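Local coordinates for type III secretion system effector protein ExoU (PDB 4QMK) that probably acts as a patatin-like phospholipase, a toxin injected by type III secretion and directed to the host plasma membrane by a phosphoinositide-binding domain, at residues V383-L397 / E409-V422. Sequence-based numbering, arbitrary orientation.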
loop_
_atom_site.group_PDB
_atom_site.type_symbol
_atom_site.label_atom_id
_atom_site.label_comp_id
_atom_site.label_asym_id
_atom_site.label_seq_id
_atom_site.Cartn_x
_atom_site.Cartn_y
_atom_site.Cartn_z
ATOM N N VAL A 383 19.354 -15.416 27.317
ATOM C CA VAL A 383 20.195 -14.900 28.393
ATOM C C VAL A 383 19.337 -14.027 29.295
ATOM O O VAL A 383 18.553 -13.172 28.825
ATOM C CB VAL A 383 21.441 -14.136 27.842
ATOM C CG1 VAL A 383 21.051 -12.869 27.140
ATOM C CG2 VAL A 383 22.432 -13.846 28.936
ATOM N N THR A 384 19.507 -14.216 30.595
ATOM C CA THR A 384 18.702 -13.513 31.619
ATOM C C THR A 384 19.529 -12.453 32.351
ATOM O O THR A 384 20.405 -12.767 33.128
ATOM C CB THR A 384 18.127 -14.526 32.629
ATOM O OG1 THR A 384 17.318 -15.492 31.911
ATOM C CG2 THR A 384 17.287 -13.843 33.651
ATOM N N LEU A 385 19.254 -11.193 32.061
ATOM C CA LEU A 385 20.006 -10.117 32.640
ATOM C C LEU A 385 19.614 -10.007 34.112
ATOM O O LEU A 385 18.450 -9.935 34.429
ATOM C CB LEU A 385 19.731 -8.814 31.905
ATOM C CG LEU A 385 20.025 -8.781 30.411
ATOM C CD1 LEU A 385 19.909 -7.338 29.929
ATOM C CD2 LEU A 385 21.406 -9.325 30.077
ATOM N N PRO A 386 20.598 -10.022 35.009
ATOM C CA PRO A 386 20.308 -9.939 36.434
ATOM C C PRO A 386 19.906 -8.527 36.894
ATOM O O PRO A 386 20.470 -7.539 36.436
ATOM C CB PRO A 386 21.641 -10.326 37.069
ATOM C CG PRO A 386 22.648 -9.812 36.108
ATOM C CD PRO A 386 22.044 -10.029 34.743
ATOM N N LEU A 387 18.946 -8.454 37.804
ATOM C CA LEU A 387 18.487 -7.175 38.347
ATOM C C LEU A 387 18.857 -6.976 39.807
ATOM O O LEU A 387 18.640 -5.900 40.339
ATOM C CB LEU A 387 16.966 -7.031 38.161
ATOM C CG LEU A 387 16.542 -6.858 36.696
ATOM C CD1 LEU A 387 15.035 -6.979 36.523
ATOM C CD2 LEU A 387 17.046 -5.526 36.148
ATOM N N ASN A 388 19.441 -7.997 40.434
ATOM C CA ASN A 388 19.759 -7.966 41.859
ATOM C C ASN A 388 21.205 -8.373 42.196
ATOM O O ASN A 388 21.679 -9.442 41.771
ATOM C CB ASN A 388 18.810 -8.901 42.608
ATOM C CG ASN A 388 19.049 -8.881 44.101
ATOM O OD1 ASN A 388 19.268 -7.820 44.704
ATOM N ND2 ASN A 388 19.022 -10.033 44.705
ATOM N N SER A 389 21.886 -7.526 42.975
ATOM C CA SER A 389 23.279 -7.768 43.406
ATOM C C SER A 389 23.646 -6.914 44.645
ATOM O O SER A 389 22.819 -6.148 45.148
ATOM C CB SER A 389 24.255 -7.448 42.250
ATOM O OG SER A 389 24.205 -6.067 41.872
ATOM N N ASP A 390 24.893 -7.047 45.111
ATOM C CA ASP A 390 25.435 -6.234 46.219
ATOM C C ASP A 390 25.260 -4.735 45.965
ATOM O O ASP A 390 24.950 -3.980 46.869
ATOM C CB ASP A 390 26.936 -6.515 46.408
ATOM C CG ASP A 390 27.789 -6.074 45.188
ATOM O OD1 ASP A 390 27.322 -6.239 44.031
ATOM O OD2 ASP A 390 28.922 -5.561 45.397
ATOM N N LYS A 391 25.454 -4.312 44.721
ATOM C CA LYS A 391 25.329 -2.897 44.365
ATOM C C LYS A 391 23.879 -2.398 44.263
ATOM O O LYS A 391 23.647 -1.226 43.913
ATOM C CB LYS A 391 26.113 -2.607 43.076
ATOM C CG LYS A 391 27.434 -1.863 43.280
ATOM C CD LYS A 391 27.221 -0.347 43.370
ATOM C CE LYS A 391 26.725 0.214 42.035
ATOM N NZ LYS A 391 26.739 1.696 41.886
ATOM N N GLY A 392 22.918 -3.277 44.567
ATOM C CA GLY A 392 21.508 -2.906 44.557
ATOM C C GLY A 392 20.585 -3.953 43.985
ATOM O O GLY A 392 21.008 -4.851 43.254
ATOM N N ASP A 393 19.312 -3.834 44.342
ATOM C CA ASP A 393 18.264 -4.718 43.869
ATOM C C ASP A 393 17.319 -3.868 43.036
ATOM O O ASP A 393 16.504 -3.165 43.571
ATOM C CB ASP A 393 17.471 -5.381 45.033
ATOM C CG ASP A 393 16.295 -6.282 44.520
ATOM O OD1 ASP A 393 16.279 -6.536 43.301
ATOM O OD2 ASP A 393 15.390 -6.698 45.300
ATOM N N PHE A 394 17.397 -3.954 41.717
ATOM C CA PHE A 394 16.515 -3.148 40.909
ATOM C C PHE A 394 15.334 -3.913 40.298
ATOM O O PHE A 394 14.718 -3.409 39.344
ATOM C CB PHE A 394 17.305 -2.425 39.854
ATOM C CG PHE A 394 18.476 -1.679 40.399
ATOM C CD1 PHE A 394 18.297 -0.469 41.060
ATOM C CD2 PHE A 394 19.771 -2.173 40.222
ATOM C CE1 PHE A 394 19.388 0.221 41.561
ATOM C CE2 PHE A 394 20.878 -1.475 40.702
ATOM C CZ PHE A 394 20.685 -0.276 41.372
ATOM N N ARG A 395 14.972 -5.068 40.890
ATOM C CA ARG A 395 13.782 -5.856 40.444
ATOM C C ARG A 395 12.458 -5.064 40.367
ATOM O O ARG A 395 11.602 -5.377 39.547
ATOM C CB ARG A 395 13.608 -7.146 41.259
ATOM C CG ARG A 395 14.440 -8.282 40.684
ATOM C CD ARG A 395 14.192 -9.640 41.325
ATOM N NE ARG A 395 15.230 -9.999 42.287
ATOM C CZ ARG A 395 15.158 -9.820 43.605
ATOM N NH1 ARG A 395 14.099 -9.268 44.176
ATOM N NH2 ARG A 395 16.167 -10.190 44.364
ATOM N N GLY A 396 12.308 -4.028 41.182
ATOM C CA GLY A 396 11.168 -3.104 41.051
ATOM C C GLY A 396 11.024 -2.469 39.661
ATOM O O GLY A 396 9.924 -2.036 39.283
ATOM N N LEU A 397 12.119 -2.399 38.894
ATOM C CA LEU A 397 12.044 -1.948 37.500
ATOM C C LEU A 397 11.150 -2.889 36.638
ATOM O O LEU A 397 11.275 -2.892 35.403
ATOM C CB LEU A 397 13.455 -1.868 36.864
ATOM C CG LEU A 397 14.463 -0.840 37.425
ATOM C CD1 LEU A 397 15.875 -1.057 36.875
ATOM C CD2 LEU A 397 14.014 0.596 37.176
ATOM N N GLU A 409 25.557 6.254 38.411
ATOM C CA GLU A 409 26.393 5.186 38.887
ATOM C C GLU A 409 25.617 3.860 38.921
ATOM O O GLU A 409 26.176 2.811 38.644
ATOM C CB GLU A 409 26.921 5.510 40.291
ATOM C CG GLU A 409 28.217 4.790 40.583
ATOM C CD GLU A 409 28.630 4.792 42.048
ATOM O OE1 GLU A 409 28.245 5.704 42.827
ATOM O OE2 GLU A 409 29.390 3.868 42.406
ATOM N N GLN A 410 24.341 3.929 39.297
ATOM C CA GLN A 410 23.479 2.747 39.376
ATOM C C GLN A 410 23.214 2.156 37.980
ATOM O O GLN A 410 23.254 0.946 37.806
ATOM C CB GLN A 410 22.174 3.076 40.069
ATOM C CG GLN A 410 22.345 3.143 41.564
ATOM C CD GLN A 410 21.114 3.667 42.310
ATOM O OE1 GLN A 410 20.498 4.677 41.920
ATOM N NE2 GLN A 410 20.766 2.992 43.394
ATOM N N LYS A 411 22.963 3.036 37.012
ATOM C CA LYS A 411 22.808 2.656 35.619
ATOM C C LYS A 411 24.099 2.014 35.078
ATOM O O LYS A 411 24.063 1.005 34.381
ATOM C CB LYS A 411 22.437 3.881 34.766
ATOM C CG LYS A 411 21.114 4.531 35.161
ATOM C CD LYS A 411 20.687 5.630 34.190
ATOM C CE LYS A 411 19.489 6.398 34.746
ATOM N NZ LYS A 411 19.111 7.518 33.836
ATOM N N GLN A 412 25.220 2.645 35.399
ATOM C CA GLN A 412 26.548 2.207 34.987
ATOM C C GLN A 412 26.804 0.822 35.568
ATOM O O GLN A 412 27.390 -0.023 34.928
ATOM C CB GLN A 412 27.588 3.253 35.503
ATOM C CG GLN A 412 28.867 3.463 34.668
ATOM C CD GLN A 412 29.552 4.854 34.935
ATOM O OE1 GLN A 412 28.884 5.923 34.939
ATOM N NE2 GLN A 412 30.884 4.844 35.129
ATOM N N HIS A 413 26.336 0.580 36.779
ATOM C CA HIS A 413 26.552 -0.707 37.414
ATOM C C HIS A 413 25.689 -1.853 36.783
ATOM O O HIS A 413 26.184 -2.966 36.524
ATOM C CB HIS A 413 26.267 -0.656 38.915
ATOM C CG HIS A 413 26.456 -1.997 39.573
ATOM N ND1 HIS A 413 27.708 -2.506 39.871
ATOM C CD2 HIS A 413 25.570 -2.988 39.862
ATOM C CE1 HIS A 413 27.581 -3.731 40.358
ATOM N NE2 HIS A 413 26.296 -4.048 40.364
ATOM N N LEU A 414 24.411 -1.560 36.568
ATOM C CA LEU A 414 23.490 -2.522 36.033
ATOM C C LEU A 414 23.937 -2.884 34.625
ATOM O O LEU A 414 23.993 -4.066 34.249
ATOM C CB LEU A 414 22.087 -1.956 36.034
ATOM C CG LEU A 414 21.032 -3.037 36.002
ATOM C CD1 LEU A 414 20.990 -3.740 37.346
ATOM C CD2 LEU A 414 19.673 -2.451 35.650
ATOM N N GLN A 415 24.338 -1.859 33.889
ATOM C CA GLN A 415 24.847 -2.056 32.546
ATOM C C GLN A 415 26.082 -2.941 32.546
ATOM O O GLN A 415 26.246 -3.797 31.688
ATOM C CB GLN A 415 25.129 -0.716 31.894
ATOM C CG GLN A 415 23.836 0.051 31.616
ATOM C CD GLN A 415 24.063 1.467 31.205
ATOM O OE1 GLN A 415 25.198 1.915 31.100
ATOM N NE2 GLN A 415 22.975 2.181 30.928
ATOM N N ALA A 416 26.948 -2.756 33.526
ATOM C CA ALA A 416 28.145 -3.613 33.616
ATOM C C ALA A 416 27.788 -5.071 34.037
ATOM O O ALA A 416 28.499 -5.964 33.705
ATOM C CB ALA A 416 29.178 -2.990 34.560
ATOM N N GLN A 417 26.700 -5.275 34.777
ATOM C CA GLN A 417 26.250 -6.613 35.140
ATOM C C GLN A 417 25.736 -7.357 33.899
ATOM O O GLN A 417 25.998 -8.547 33.699
ATOM C CB GLN A 417 25.114 -6.521 36.123
ATOM C CG GLN A 417 25.528 -6.023 37.474
ATOM C CD GLN A 417 25.890 -7.158 38.385
ATOM O OE1 GLN A 417 27.068 -7.396 38.678
ATOM N NE2 GLN A 417 24.869 -7.902 38.819
ATOM N N ALA A 418 24.973 -6.636 33.096
ATOM C CA ALA A 418 24.465 -7.153 31.868
ATOM C C ALA A 418 25.610 -7.533 30.927
ATOM O O ALA A 418 25.610 -8.622 30.308
ATOM C CB ALA A 418 23.578 -6.120 31.211
ATOM N N ARG A 419 26.594 -6.638 30.839
ATOM C CA ARG A 419 27.740 -6.833 29.955
ATOM C C ARG A 419 28.426 -8.131 30.293
ATOM O O ARG A 419 28.726 -8.952 29.393
ATOM C CB ARG A 419 28.705 -5.673 30.088
ATOM C CG ARG A 419 29.949 -5.749 29.222
ATOM C CD ARG A 419 30.925 -4.632 29.578
ATOM N NE ARG A 419 31.994 -4.487 28.594
ATOM C CZ ARG A 419 32.584 -3.331 28.281
ATOM N NH1 ARG A 419 32.204 -2.180 28.841
ATOM N NH2 ARG A 419 33.539 -3.315 27.361
ATOM N N GLN A 420 28.661 -8.330 31.580
ATOM C CA GLN A 420 29.294 -9.545 32.024
ATOM C C GLN A 420 28.474 -10.804 31.725
ATOM O O GLN A 420 29.032 -11.790 31.288
ATOM C CB GLN A 420 29.549 -9.490 33.501
ATOM C CG GLN A 420 30.657 -8.569 33.884
ATOM C CD GLN A 420 30.903 -8.599 35.365
ATOM O OE1 GLN A 420 30.045 -9.056 36.156
ATOM N NE2 GLN A 420 32.073 -8.109 35.766
ATOM N N THR A 421 27.165 -10.748 31.960
ATOM C CA THR A 421 26.311 -11.886 31.838
ATOM C C THR A 421 26.285 -12.345 30.383
ATOM O O THR A 421 26.508 -13.501 30.076
ATOM C CB THR A 421 24.897 -11.547 32.339
ATOM O OG1 THR A 421 24.940 -11.270 33.737
ATOM C CG2 THR A 421 23.956 -12.711 32.154
ATOM N N VAL A 422 26.076 -11.403 29.499
ATOM C CA VAL A 422 26.023 -11.668 28.101
ATOM C C VAL A 422 27.367 -12.173 27.560
ATOM O O VAL A 422 27.386 -13.157 26.766
ATOM C CB VAL A 422 25.579 -10.437 27.363
ATOM C CG1 VAL A 422 25.765 -10.588 25.873
ATOM C CG2 VAL A 422 24.130 -10.147 27.706
HETATM O O HOH W 1 22.493 -6.627 38.827
#
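K391 CB lies over one face of the H413 ring, modelled too close for the CH-pi geometry to be trusted in detail, and S389 meets the imidazole at its edge. There S389 OG and H413 NE2 share a hydrogen bond of 3.3 Å, near the ring plane and bent to 148°. H413 leaves the helix with CG anti to the backbone N (chi1 179°), which carries the ring out to the type I turn S389–G392 of the beta hairpin. K391, bent at chi2 and chi3, runs past it in the opposite direction, and its NZ ends 3.5 Å from E409 OE2, a long salt bridge; K391 NZ also donates a weak hydrogen bond to E409 O. Both K391 and D390 are poorly ordered, so this end is loosely defined.

The second ring, F394, has the backbone carbon of G392 over one face, displaced from the ring centre. Q410 lies at the edge, NE2 in the ring plane and 3.6 Å from F394 CE1, while Q410 OE1 is taken by T407 N. L414 comes in obliquely, its CD1 3.5 Å from F394 CD2, and its CD2 meets L387 and L397.

Farther along, a water accepts from Q417 NE2 (2.7 Å) and donates weakly to P386 O. The P386 ring points at T421; P386 CD lies 3.3 Å from T421 OG1, which donates a hydrogen bond to Q417 O. Beyond it, L385 CD2 settles against A418 CB and lies 3.7 Å from V422 CG2, while V383 crosses V422 at about a right angle and puts CG2 against the T421 methyl.

Strand 383-385 and helix 409-422 run nearly antiparallel (163°), their axes 8.4 Å apart. The helix thus packs along the edge region of the patatin-like mixed sheet, where strand 382-389 pairs with strand 332-337, while V422 and R419 reach across to helix 81-90.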